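PDB 3EB7: insecticidal Delta-Endotoxin Cry8Ea1 from Bacillus Thuringiensis, which kills the larvae of the underground pest Holotrichia parallela, probably by forming pores in gut-cell membranes as three-domain Cry toxins do. Local coordinates for residues 275-280 with 435-440; 440-445 with 490-495; 484-489 with 559-564; 515-520 with 553-558. One frame throughout, in Å; residues are numbered along the deposited sequence.

Contact 1 of 4, residues 275-280 with 435-440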
# COMPACT_ATOMS: atom_id res chain seq x y z
N HIS A 275 -2.53 -6.34 14.00
CA HIS A 275 -2.21 -7.78 13.92
C HIS A 275 -0.96 -7.89 13.07
O HIS A 275 -0.61 -6.95 12.34
CB HIS A 275 -3.35 -8.58 13.23
CG HIS A 275 -3.78 -7.99 11.90
ND1 HIS A 275 -3.29 -8.45 10.69
CD2 HIS A 275 -4.60 -6.95 11.60
CE1 HIS A 275 -3.80 -7.71 9.71
NE2 HIS A 275 -4.61 -6.81 10.23
N LEU A 276 -0.30 -9.03 13.16
CA LEU A 276 0.83 -9.34 12.31
C LEU A 276 0.33 -9.65 10.91
O LEU A 276 -0.78 -10.15 10.74
CB LEU A 276 1.58 -10.57 12.88
CG LEU A 276 2.42 -10.24 14.11
CD1 LEU A 276 2.54 -11.48 14.97
CD2 LEU A 276 3.80 -9.65 13.68
N PHE A 277 1.14 -9.36 9.91
CA PHE A 277 0.73 -9.59 8.53
C PHE A 277 0.23 -11.04 8.38
O PHE A 277 0.91 -11.96 8.79
CB PHE A 277 1.90 -9.31 7.60
CG PHE A 277 1.55 -9.40 6.14
CD1 PHE A 277 0.95 -8.33 5.48
CD2 PHE A 277 1.80 -10.57 5.42
CE1 PHE A 277 0.62 -8.40 4.12
CE2 PHE A 277 1.46 -10.64 4.07
CZ PHE A 277 0.86 -9.54 3.42
N ASP A 278 -0.95 -11.25 7.83
CA ASP A 278 -1.50 -12.63 7.77
C ASP A 278 -2.21 -13.01 6.46
O ASP A 278 -2.43 -12.17 5.60
CB ASP A 278 -2.38 -12.96 8.99
CG ASP A 278 -3.61 -12.07 9.12
OD1 ASP A 278 -3.90 -11.29 8.19
OD2 ASP A 278 -4.33 -12.17 10.15
N PHE A 279 -2.51 -14.29 6.31
CA PHE A 279 -3.17 -14.82 5.11
C PHE A 279 -4.36 -15.64 5.53
O PHE A 279 -4.25 -16.42 6.48
CB PHE A 279 -2.22 -15.72 4.31
CG PHE A 279 -1.10 -14.95 3.67
CD1 PHE A 279 0.16 -14.84 4.31
CD2 PHE A 279 -1.30 -14.31 2.45
CE1 PHE A 279 1.19 -14.10 3.72
CE2 PHE A 279 -0.28 -13.58 1.85
CZ PHE A 279 0.96 -13.47 2.48
N ILE A 280 -5.49 -15.44 4.85
CA ILE A 280 -6.68 -16.26 5.05
C ILE A 280 -6.39 -17.72 4.71
O ILE A 280 -5.76 -18.01 3.70
CB ILE A 280 -7.93 -15.70 4.25
CG1 ILE A 280 -9.20 -16.45 4.61
CG2 ILE A 280 -7.71 -15.76 2.71
CD1 ILE A 280 -10.50 -15.67 4.28
N ARG A 435 -0.17 -7.17 -3.60
CA ARG A 435 0.61 -8.19 -4.31
C ARG A 435 2.10 -8.17 -3.93
O ARG A 435 2.70 -9.22 -3.84
CB ARG A 435 0.44 -8.00 -5.83
CG ARG A 435 1.21 -9.00 -6.73
CD ARG A 435 0.56 -10.39 -6.78
NE ARG A 435 1.13 -11.26 -7.82
CZ ARG A 435 0.82 -11.23 -9.13
NH1 ARG A 435 -0.04 -10.35 -9.62
NH2 ARG A 435 1.40 -12.08 -9.97
N SER A 436 2.70 -7.00 -3.70
CA SER A 436 4.17 -6.94 -3.38
C SER A 436 4.57 -7.66 -2.09
O SER A 436 5.73 -7.94 -1.88
CB SER A 436 4.66 -5.48 -3.30
OG SER A 436 3.90 -4.74 -2.36
N ALA A 437 3.60 -7.94 -1.23
CA ALA A 437 3.84 -8.56 0.04
C ALA A 437 3.75 -10.09 -0.10
O ALA A 437 2.68 -10.67 -0.16
CB ALA A 437 2.84 -8.02 1.04
N ASP A 438 4.90 -10.74 -0.14
CA ASP A 438 4.95 -12.14 -0.52
C ASP A 438 4.51 -13.06 0.62
O ASP A 438 4.37 -12.63 1.75
CB ASP A 438 6.33 -12.51 -1.12
CG ASP A 438 7.47 -12.59 -0.08
OD1 ASP A 438 7.26 -12.44 1.15
OD2 ASP A 438 8.62 -12.82 -0.52
N ARG A 439 4.31 -14.32 0.27
CA ARG A 439 3.85 -15.36 1.17
C ARG A 439 4.95 -16.11 1.91
O ARG A 439 4.68 -16.84 2.86
CB ARG A 439 3.06 -16.38 0.34
CG ARG A 439 1.79 -15.82 -0.25
CD ARG A 439 0.99 -16.98 -0.87
NE ARG A 439 -0.36 -16.49 -1.04
CZ ARG A 439 -1.36 -16.75 -0.22
NH1 ARG A 439 -1.19 -17.57 0.80
NH2 ARG A 439 -2.54 -16.19 -0.46
N THR A 440 6.19 -15.91 1.47
CA THR A 440 7.30 -16.81 1.80
C THR A 440 8.47 -16.12 2.49
O THR A 440 9.43 -16.80 2.91
CB THR A 440 7.87 -17.45 0.48
OG1 THR A 440 8.03 -16.43 -0.51
CG2 THR A 440 6.93 -18.55 -0.11
O HOH W 1 -4.99 -17.07 1.32

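Contact 2 of 4, residues 440-445 with 490-495. With SO4 (sulfate ion), chain D.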
# COMPACT_ATOMS: atom_id res chain seq x y z
N THR A 440 6.19 -15.91 1.47
CA THR A 440 7.30 -16.81 1.80
C THR A 440 8.47 -16.12 2.49
O THR A 440 9.43 -16.80 2.91
CB THR A 440 7.87 -17.45 0.48
OG1 THR A 440 8.03 -16.43 -0.51
CG2 THR A 440 6.93 -18.55 -0.11
N ASN A 441 8.43 -14.78 2.57
CA ASN A 441 9.62 -14.03 3.01
C ASN A 441 10.93 -14.52 2.33
O ASN A 441 11.90 -14.95 2.99
CB ASN A 441 9.77 -14.06 4.54
CG ASN A 441 8.67 -13.31 5.25
OD1 ASN A 441 8.20 -12.28 4.76
ND2 ASN A 441 8.25 -13.82 6.41
N THR A 442 10.93 -14.45 1.01
CA THR A 442 12.05 -14.88 0.18
C THR A 442 13.18 -13.90 0.34
O THR A 442 12.96 -12.70 0.33
CB THR A 442 11.63 -14.98 -1.31
OG1 THR A 442 10.59 -15.95 -1.44
CG2 THR A 442 12.80 -15.39 -2.23
N VAL A 443 14.40 -14.43 0.47
CA VAL A 443 15.64 -13.64 0.51
C VAL A 443 16.40 -13.93 -0.78
O VAL A 443 16.73 -15.11 -1.07
CB VAL A 443 16.50 -13.99 1.77
CG1 VAL A 443 17.78 -13.15 1.87
CG2 VAL A 443 15.68 -13.80 3.03
N TYR A 444 16.63 -12.87 -1.55
CA TYR A 444 17.36 -12.91 -2.83
C TYR A 444 18.87 -12.75 -2.68
O TYR A 444 19.33 -11.93 -1.89
CB TYR A 444 16.81 -11.85 -3.81
CG TYR A 444 15.32 -12.02 -4.01
CD1 TYR A 444 14.42 -11.34 -3.20
CD2 TYR A 444 14.82 -12.89 -4.99
CE1 TYR A 444 13.04 -11.51 -3.35
CE2 TYR A 444 13.46 -13.07 -5.15
CZ TYR A 444 12.58 -12.37 -4.33
OH TYR A 444 11.22 -12.54 -4.48
N SER A 445 19.63 -13.51 -3.47
CA SER A 445 21.09 -13.45 -3.42
C SER A 445 21.58 -12.21 -4.12
O SER A 445 22.69 -11.78 -3.90
CB SER A 445 21.70 -14.63 -4.16
OG SER A 445 21.18 -15.84 -3.68
N ASN A 490 12.61 -17.86 3.54
CA ASN A 490 13.00 -18.80 2.52
C ASN A 490 14.20 -18.25 1.78
O ASN A 490 14.08 -17.23 1.08
CB ASN A 490 11.83 -19.19 1.61
CG ASN A 490 10.86 -20.17 2.31
OD1 ASN A 490 11.13 -21.38 2.39
ND2 ASN A 490 9.75 -19.64 2.86
N ILE A 491 15.37 -18.91 1.97
CA ILE A 491 16.63 -18.36 1.43
C ILE A 491 16.88 -18.96 0.03
O ILE A 491 16.98 -20.20 -0.13
CB ILE A 491 17.88 -18.56 2.39
CG1 ILE A 491 17.59 -18.29 3.90
CG2 ILE A 491 19.12 -17.79 1.90
CD1 ILE A 491 17.03 -16.93 4.26
N ASN A 492 16.97 -18.09 -0.98
CA ASN A 492 17.35 -18.52 -2.32
C ASN A 492 18.85 -18.88 -2.42
O ASN A 492 19.68 -18.42 -1.62
CB ASN A 492 17.01 -17.46 -3.35
CG ASN A 492 15.52 -17.42 -3.71
OD1 ASN A 492 14.72 -18.23 -3.25
ND2 ASN A 492 15.16 -16.46 -4.53
N SER A 493 19.21 -19.69 -3.40
CA SER A 493 20.57 -20.17 -3.43
C SER A 493 21.53 -19.03 -3.88
O SER A 493 21.08 -18.05 -4.53
CB SER A 493 20.66 -21.41 -4.33
OG SER A 493 21.06 -21.02 -5.61
N PRO A 494 22.83 -19.12 -3.54
CA PRO A 494 23.56 -20.14 -2.81
C PRO A 494 23.62 -19.82 -1.32
O PRO A 494 23.77 -18.67 -0.95
CB PRO A 494 24.95 -20.04 -3.43
CG PRO A 494 25.11 -18.55 -3.65
CD PRO A 494 23.74 -18.05 -4.00
N LEU A 495 23.51 -20.84 -0.47
CA LEU A 495 23.49 -20.63 0.98
C LEU A 495 24.82 -20.11 1.56
O LEU A 495 24.89 -19.76 2.74
CB LEU A 495 23.08 -21.91 1.69
CG LEU A 495 21.59 -22.14 1.95
CD1 LEU A 495 21.38 -23.58 2.49
CD2 LEU A 495 20.99 -21.10 2.91
S SO4 D . 16.94 -21.61 -5.41
O1 SO4 D . 15.58 -21.83 -5.91
O2 SO4 D . 16.98 -21.94 -3.98
O3 SO4 D . 17.85 -22.51 -6.12
O4 SO4 D . 17.29 -20.21 -5.65
O HOH W 2 11.57 -18.52 -1.84
O HOH W 3 17.86 -14.94 -5.77

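Contact 3 of 4, residues 484-489 with 559-564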
# COMPACT_ATOMS: atom_id res chain seq x y z
N THR A 484 11.25 -8.65 18.38
CA THR A 484 10.27 -8.93 17.36
C THR A 484 9.95 -10.40 17.48
O THR A 484 10.61 -11.11 18.23
CB THR A 484 10.81 -8.70 15.93
OG1 THR A 484 11.92 -9.58 15.70
CG2 THR A 484 11.21 -7.23 15.71
N GLY A 485 8.94 -10.87 16.74
CA GLY A 485 8.73 -12.30 16.59
C GLY A 485 9.85 -12.98 15.80
O GLY A 485 10.75 -12.32 15.23
N VAL A 486 9.80 -14.30 15.80
CA VAL A 486 10.56 -15.07 14.86
C VAL A 486 10.01 -14.82 13.44
O VAL A 486 8.83 -15.11 13.17
CB VAL A 486 10.44 -16.55 15.20
CG1 VAL A 486 11.33 -17.35 14.29
CG2 VAL A 486 10.81 -16.77 16.68
N ILE A 487 10.84 -14.23 12.59
CA ILE A 487 10.54 -14.03 11.20
C ILE A 487 11.08 -15.25 10.43
O ILE A 487 12.29 -15.53 10.45
CB ILE A 487 11.16 -12.75 10.61
CG1 ILE A 487 10.74 -11.52 11.42
CG2 ILE A 487 10.82 -12.61 9.08
CD1 ILE A 487 11.45 -10.29 11.00
N ARG A 488 10.15 -15.95 9.78
CA ARG A 488 10.47 -17.18 9.06
C ARG A 488 10.78 -16.86 7.62
O ARG A 488 10.05 -16.09 6.97
CB ARG A 488 9.30 -18.14 9.20
CG ARG A 488 8.87 -18.80 7.89
CD ARG A 488 8.85 -20.33 8.03
NE ARG A 488 10.06 -20.78 8.73
CZ ARG A 488 11.23 -20.98 8.14
NH1 ARG A 488 11.34 -20.79 6.81
NH2 ARG A 488 12.27 -21.38 8.89
N LEU A 489 11.89 -17.40 7.12
CA LEU A 489 12.44 -17.00 5.82
C LEU A 489 12.71 -18.16 4.84
O LEU A 489 13.01 -19.28 5.25
CB LEU A 489 13.74 -16.24 6.03
CG LEU A 489 13.89 -15.08 7.03
CD1 LEU A 489 15.39 -14.80 7.16
CD2 LEU A 489 13.12 -13.84 6.53
N GLN A 559 15.45 -22.76 4.95
CA GLN A 559 14.37 -22.30 5.78
C GLN A 559 15.03 -21.84 7.07
O GLN A 559 15.35 -22.67 7.91
CB GLN A 559 13.40 -23.44 6.06
CG GLN A 559 12.37 -23.71 4.96
CD GLN A 559 12.97 -24.38 3.75
OE1 GLN A 559 13.27 -25.59 3.78
NE2 GLN A 559 13.16 -23.60 2.64
N ASP A 560 15.27 -20.53 7.19
CA ASP A 560 15.96 -19.95 8.34
C ASP A 560 15.09 -18.90 9.04
O ASP A 560 13.99 -18.57 8.58
CB ASP A 560 17.34 -19.39 7.92
CG ASP A 560 18.47 -19.70 8.95
OD1 ASP A 560 18.23 -19.84 10.16
OD2 ASP A 560 19.63 -19.77 8.55
N THR A 561 15.55 -18.41 10.18
CA THR A 561 14.79 -17.43 10.92
C THR A 561 15.64 -16.23 11.19
O THR A 561 16.85 -16.33 11.16
CB THR A 561 14.29 -17.95 12.26
OG1 THR A 561 15.40 -18.43 12.99
CG2 THR A 561 13.31 -19.09 12.07
N LEU A 562 14.98 -15.09 11.43
CA LEU A 562 15.63 -13.86 11.86
C LEU A 562 14.81 -13.28 13.00
O LEU A 562 13.60 -13.46 13.07
CB LEU A 562 15.70 -12.90 10.69
CG LEU A 562 17.02 -12.26 10.24
CD1 LEU A 562 18.28 -13.15 10.39
CD2 LEU A 562 16.86 -11.79 8.78
N LYS A 563 15.46 -12.57 13.91
CA LYS A 563 14.75 -12.01 15.05
C LYS A 563 15.55 -10.83 15.54
O LYS A 563 16.77 -10.91 15.63
CB LYS A 563 14.54 -13.08 16.15
CG LYS A 563 13.84 -12.56 17.42
CD LYS A 563 13.78 -13.63 18.46
CE LYS A 563 14.46 -13.14 19.70
NZ LYS A 563 15.10 -14.18 20.57
N ILE A 564 14.87 -9.72 15.83
CA ILE A 564 15.54 -8.52 16.26
C ILE A 564 15.22 -8.33 17.72
O ILE A 564 14.05 -8.44 18.14
CB ILE A 564 15.11 -7.26 15.42
CG1 ILE A 564 15.35 -7.43 13.90
CG2 ILE A 564 15.80 -5.98 15.93
CD1 ILE A 564 16.73 -7.94 13.51

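Contact 4 of 4, residues 515-520 with 553-558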
# COMPACT_ATOMS: atom_id res chain seq x y z
N VAL A 515 20.66 -8.82 16.17
CA VAL A 515 20.06 -9.65 15.15
C VAL A 515 20.40 -11.10 15.49
O VAL A 515 21.57 -11.45 15.59
CB VAL A 515 20.69 -9.30 13.79
CG1 VAL A 515 20.00 -10.06 12.65
CG2 VAL A 515 20.59 -7.78 13.58
N VAL A 516 19.37 -11.90 15.72
CA VAL A 516 19.52 -13.31 16.01
C VAL A 516 19.13 -14.11 14.73
O VAL A 516 18.00 -14.02 14.19
CB VAL A 516 18.66 -13.69 17.27
CG1 VAL A 516 18.79 -15.15 17.64
CG2 VAL A 516 19.01 -12.78 18.47
N ARG A 517 20.10 -14.85 14.22
CA ARG A 517 19.90 -15.69 13.06
C ARG A 517 19.91 -17.16 13.47
O ARG A 517 20.88 -17.66 14.09
CB ARG A 517 20.95 -15.41 11.98
CG ARG A 517 20.67 -16.17 10.68
CD ARG A 517 21.27 -17.57 10.67
NE ARG A 517 22.70 -17.52 10.36
CZ ARG A 517 23.68 -17.72 11.25
NH1 ARG A 517 23.42 -17.97 12.53
NH2 ARG A 517 24.94 -17.67 10.84
N GLY A 518 18.85 -17.86 13.07
CA GLY A 518 18.68 -19.26 13.40
C GLY A 518 18.79 -19.60 14.88
O GLY A 518 19.07 -20.75 15.22
N GLY A 519 18.58 -18.62 15.77
CA GLY A 519 18.74 -18.83 17.21
C GLY A 519 20.01 -18.25 17.84
O GLY A 519 20.12 -18.10 19.06
N THR A 520 20.98 -17.89 17.00
CA THR A 520 22.22 -17.32 17.48
C THR A 520 22.47 -15.89 16.99
O THR A 520 22.08 -15.54 15.88
CB THR A 520 23.42 -18.29 17.23
OG1 THR A 520 24.53 -17.55 16.73
CG2 THR A 520 23.07 -19.36 16.23
N PHE A 553 27.23 -12.27 7.65
CA PHE A 553 26.96 -13.60 8.16
C PHE A 553 26.32 -14.37 7.00
O PHE A 553 25.95 -13.77 5.98
CB PHE A 553 26.01 -13.55 9.34
CG PHE A 553 24.60 -13.05 8.99
CD1 PHE A 553 23.60 -13.93 8.58
CD2 PHE A 553 24.28 -11.70 9.08
CE1 PHE A 553 22.33 -13.47 8.26
CE2 PHE A 553 23.04 -11.25 8.77
CZ PHE A 553 22.06 -12.13 8.35
N THR A 554 26.21 -15.68 7.17
CA THR A 554 25.47 -16.53 6.25
C THR A 554 24.26 -17.16 6.98
O THR A 554 24.28 -17.31 8.21
CB THR A 554 26.35 -17.66 5.70
OG1 THR A 554 26.89 -18.39 6.80
CG2 THR A 554 27.50 -17.09 4.89
N PHE A 555 23.23 -17.52 6.23
CA PHE A 555 22.20 -18.38 6.77
C PHE A 555 22.66 -19.84 6.90
O PHE A 555 23.52 -20.29 6.17
CB PHE A 555 20.92 -18.26 5.94
CG PHE A 555 20.29 -16.90 6.04
CD1 PHE A 555 20.51 -15.95 5.05
CD2 PHE A 555 19.53 -16.57 7.14
CE1 PHE A 555 19.97 -14.69 5.15
CE2 PHE A 555 18.98 -15.33 7.25
CZ PHE A 555 19.19 -14.38 6.25
N ASN A 556 22.07 -20.58 7.81
CA ASN A 556 22.38 -21.97 8.06
C ASN A 556 21.70 -22.88 7.02
O ASN A 556 22.30 -23.86 6.54
CB ASN A 556 21.91 -22.35 9.47
CG ASN A 556 22.62 -21.57 10.58
OD1 ASN A 556 23.75 -21.12 10.41
ND2 ASN A 556 21.97 -21.44 11.74
N GLN A 557 20.45 -22.58 6.70
CA GLN A 557 19.71 -23.43 5.78
C GLN A 557 18.69 -22.64 4.99
O GLN A 557 18.55 -21.42 5.20
CB GLN A 557 19.08 -24.63 6.50
CG GLN A 557 17.80 -24.39 7.19
CD GLN A 557 17.96 -24.00 8.64
OE1 GLN A 557 18.77 -23.14 8.98
NE2 GLN A 557 17.16 -24.62 9.51
N ALA A 558 18.01 -23.34 4.06
CA ALA A 558 17.06 -22.74 3.12
C ALA A 558 15.87 -22.12 3.87
O ALA A 558 15.38 -21.06 3.50
CB ALA A 558 16.61 -23.76 2.10

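Contact 1 of 4, residues 275-280 with 435-440
Phe279 and Arg439 make the larger part of this contact, ring against guanidinium. CD2 of Phe279 lies 3.4 Å above the guanidinium plane, displaced toward its rim, and is 3.6 Å from Arg439 CZ. The two planes are 34° apart, so the overlap is tilted rather than a flat stack. Arg439 gets there with its chain extended from CG to NE, which lays CG beside Phe279 CE2 and CZ before the charged end reaches CD2. At the ring edge, near its plane, Phe279 CZ stands 3.6 Å from Asp438 O. The second tight spot is smaller: Phe277, its CG anti to the backbone nitrogen (chi1 -175°), sends CZ to 3.4 Å from Ala437 CB.

Away from these rings the contact is looser and polar. The backbones are well separated, the CA atoms of Phe279 and Arg439 being 8.1 Å apart, and the polar link is a bridging water that lies 2.7 Å from Ile280 O and accepts from Arg439 NH2, at the edge of the guanidinium and in its plane. Arg439 NH2 also forms a salt bridge with Asp340, while Asp438, whose CB points away from 275-280, pairs with Lys455.

The packing joins the start of strand 278-292, in the range of the second toxin domain, to the connection between strands 427-434 and 442-443. Phe279 and Arg439 both also touch Arg415 of strand 414-422, and Phe279 rests in addition on Ile311, in a loop following strand 296-310.

Contact 2 of 4, residues 440-445 with 490-495
Asn490 reaches back to Thr440 while its backbone pairs with 441-443. Its CB passes 3.6 Å from Thr440 O; CG, anti to the carbonyl carbon of Asn490 (chi1 -75°), keeps a similar distance and carries ND2 to 2.9 Å from that oxygen. This bond is nearly straight (168°), lies in the amide plane and uses a lone pair of the carbonyl. The other tip atom, OD1, accepts from Gln559 NE2, so both ends of the amide are held and its rotation is fixed. The main chain continues the pairing: Asn490 N donates to Asn441 O, Val443 N to Asn490 O, and Asn492 N to Val443 O. These bonds form a short parallel ladder that adds strand 442-443 to the edge of a five-stranded mixed sheet, which probably belongs to the beta sandwich of the third domain, as in other three-domain Cry toxins. On the face carrying Val443 and Ile491, the two side chains lie side by side, Val443 CG2 3.6 Å from Ile491 CD1. On the other face Thr442 CG2 approaches Asn492 ND2 at 3.5 Å and sits over one face of the Tyr444 ring, toward its rim. Beyond the ladder, Ser493 N donates to O4 of a sulfate, probably from the crystallisation liquor, at 3.0 Å.

Contact 3 of 4, residues 484-489 with 559-564
Ile487 and Leu562 form a hydrogen-bonded antiparallel pair, Arg488 and Thr561 the non-hydrogen-bonded pair beside it, and Leu489 and Asp560 the next hydrogen-bonded one, with the strand axes 4.7 Å apart at an angle of 151°. The rungs are reciprocal: Ile487 N to Leu562 O and Leu562 N to Ile487 O are both 2.9 Å, whereas Asp560 N to Leu489 O is longer, at 3.2 Å. Farther along, Thr484 substitutes a hydroxyl for a backbone acceptor. Its OG1, set between backbone nitrogen and carbonyl carbon (chi1 61°), accepts from Ile564 N at 3.0 Å and donates to Gly485 O, while Thr484 N bonds Ile564 O.

On the face of Ile487, Leu489 and Leu562, Leu489 CD1 meets Leu562 CD2 at 3.7 Å. On the other face Arg488 bends at chi2 and chi3 and folds across the start of the partner strand: NH1 is 3.4 Å from Gln559 CB, while the Gln559 amide leads away and donates through NE2 to Asn490 OD1. Nearby, Val486 CG1 and Thr561 CG2 are closely packed, at 3.4 Å.

The ladder lies inside a five-stranded mixed sheet, with strand 442-443 beyond 482-491 and strand 511-517 beyond 559-567. Ile487, Leu562 and Ile564 also pack on strand 578-588 through Ile583, Leu585 and Ile580, which belong to another sheet, as expected of the beta sandwich of the third Cry domain.

Contact 4 of 4, residues 515-520 with 553-558
Arg517 closes its guanidinium on Thr554 O at the end of a beta hairpin whose type I' turn runs from Arg517 to Thr520, in the beta-sandwich domain of the toxin. Its chain leaves the backbone with CG anti to the nitrogen and then bends at chi2 and chi3, which turns one side of the guanidinium toward the loop. NE and NH2 both donate to Thr554 O, each at 2.7 Å, side-on and with the oxygen almost in the guanidinium plane. That double grip satisfies the carbonyl and fixes the plane's rotation. Around it the flat groups are set at different tilts. The Phe555 ring is turned 65° from the guanidinium and meets the aliphatic part of the arginine, CD2 lying 3.7 Å from Arg517 CG. Phe553 approaches the same CG with CE1, at 4.0 Å. The two phenyl groups also meet each other, Phe553 CE1 sitting over one face of the Phe555 ring toward its rim. The Asn556 side-chain amide is inclined 40° to the guanidinium; the backbone N of Asn556 donates to Asp560 OD2. Asn556 OD1 stands over the centre of the Arg517 guanidinium, 3.5 Å from CZ.

From the N terminus, contact 1 comes first and closes a loop of 154 residues, mostly strand, between 275-280 and 435-440. Contact 2 opens where it ends, since the two share Thr440, and returns the chain from 440-445 to 490-495. Contact 3 crosses contact 2, because 484-489 lies within the loop that contact 2 closes, while its partner 559-564 lies beyond it. Contact 4 is nested inside the loop that contact 3 closes. Contacts 2 to 4 reach one five-stranded sheet and touch: Asn441 ND2 meets Arg488 O, Ile491 N meets Ala558 O, and Lys563 O meets Val516 N. Contact 1 instead packs the beginning of strand 278-292 against the chain entering that sheet.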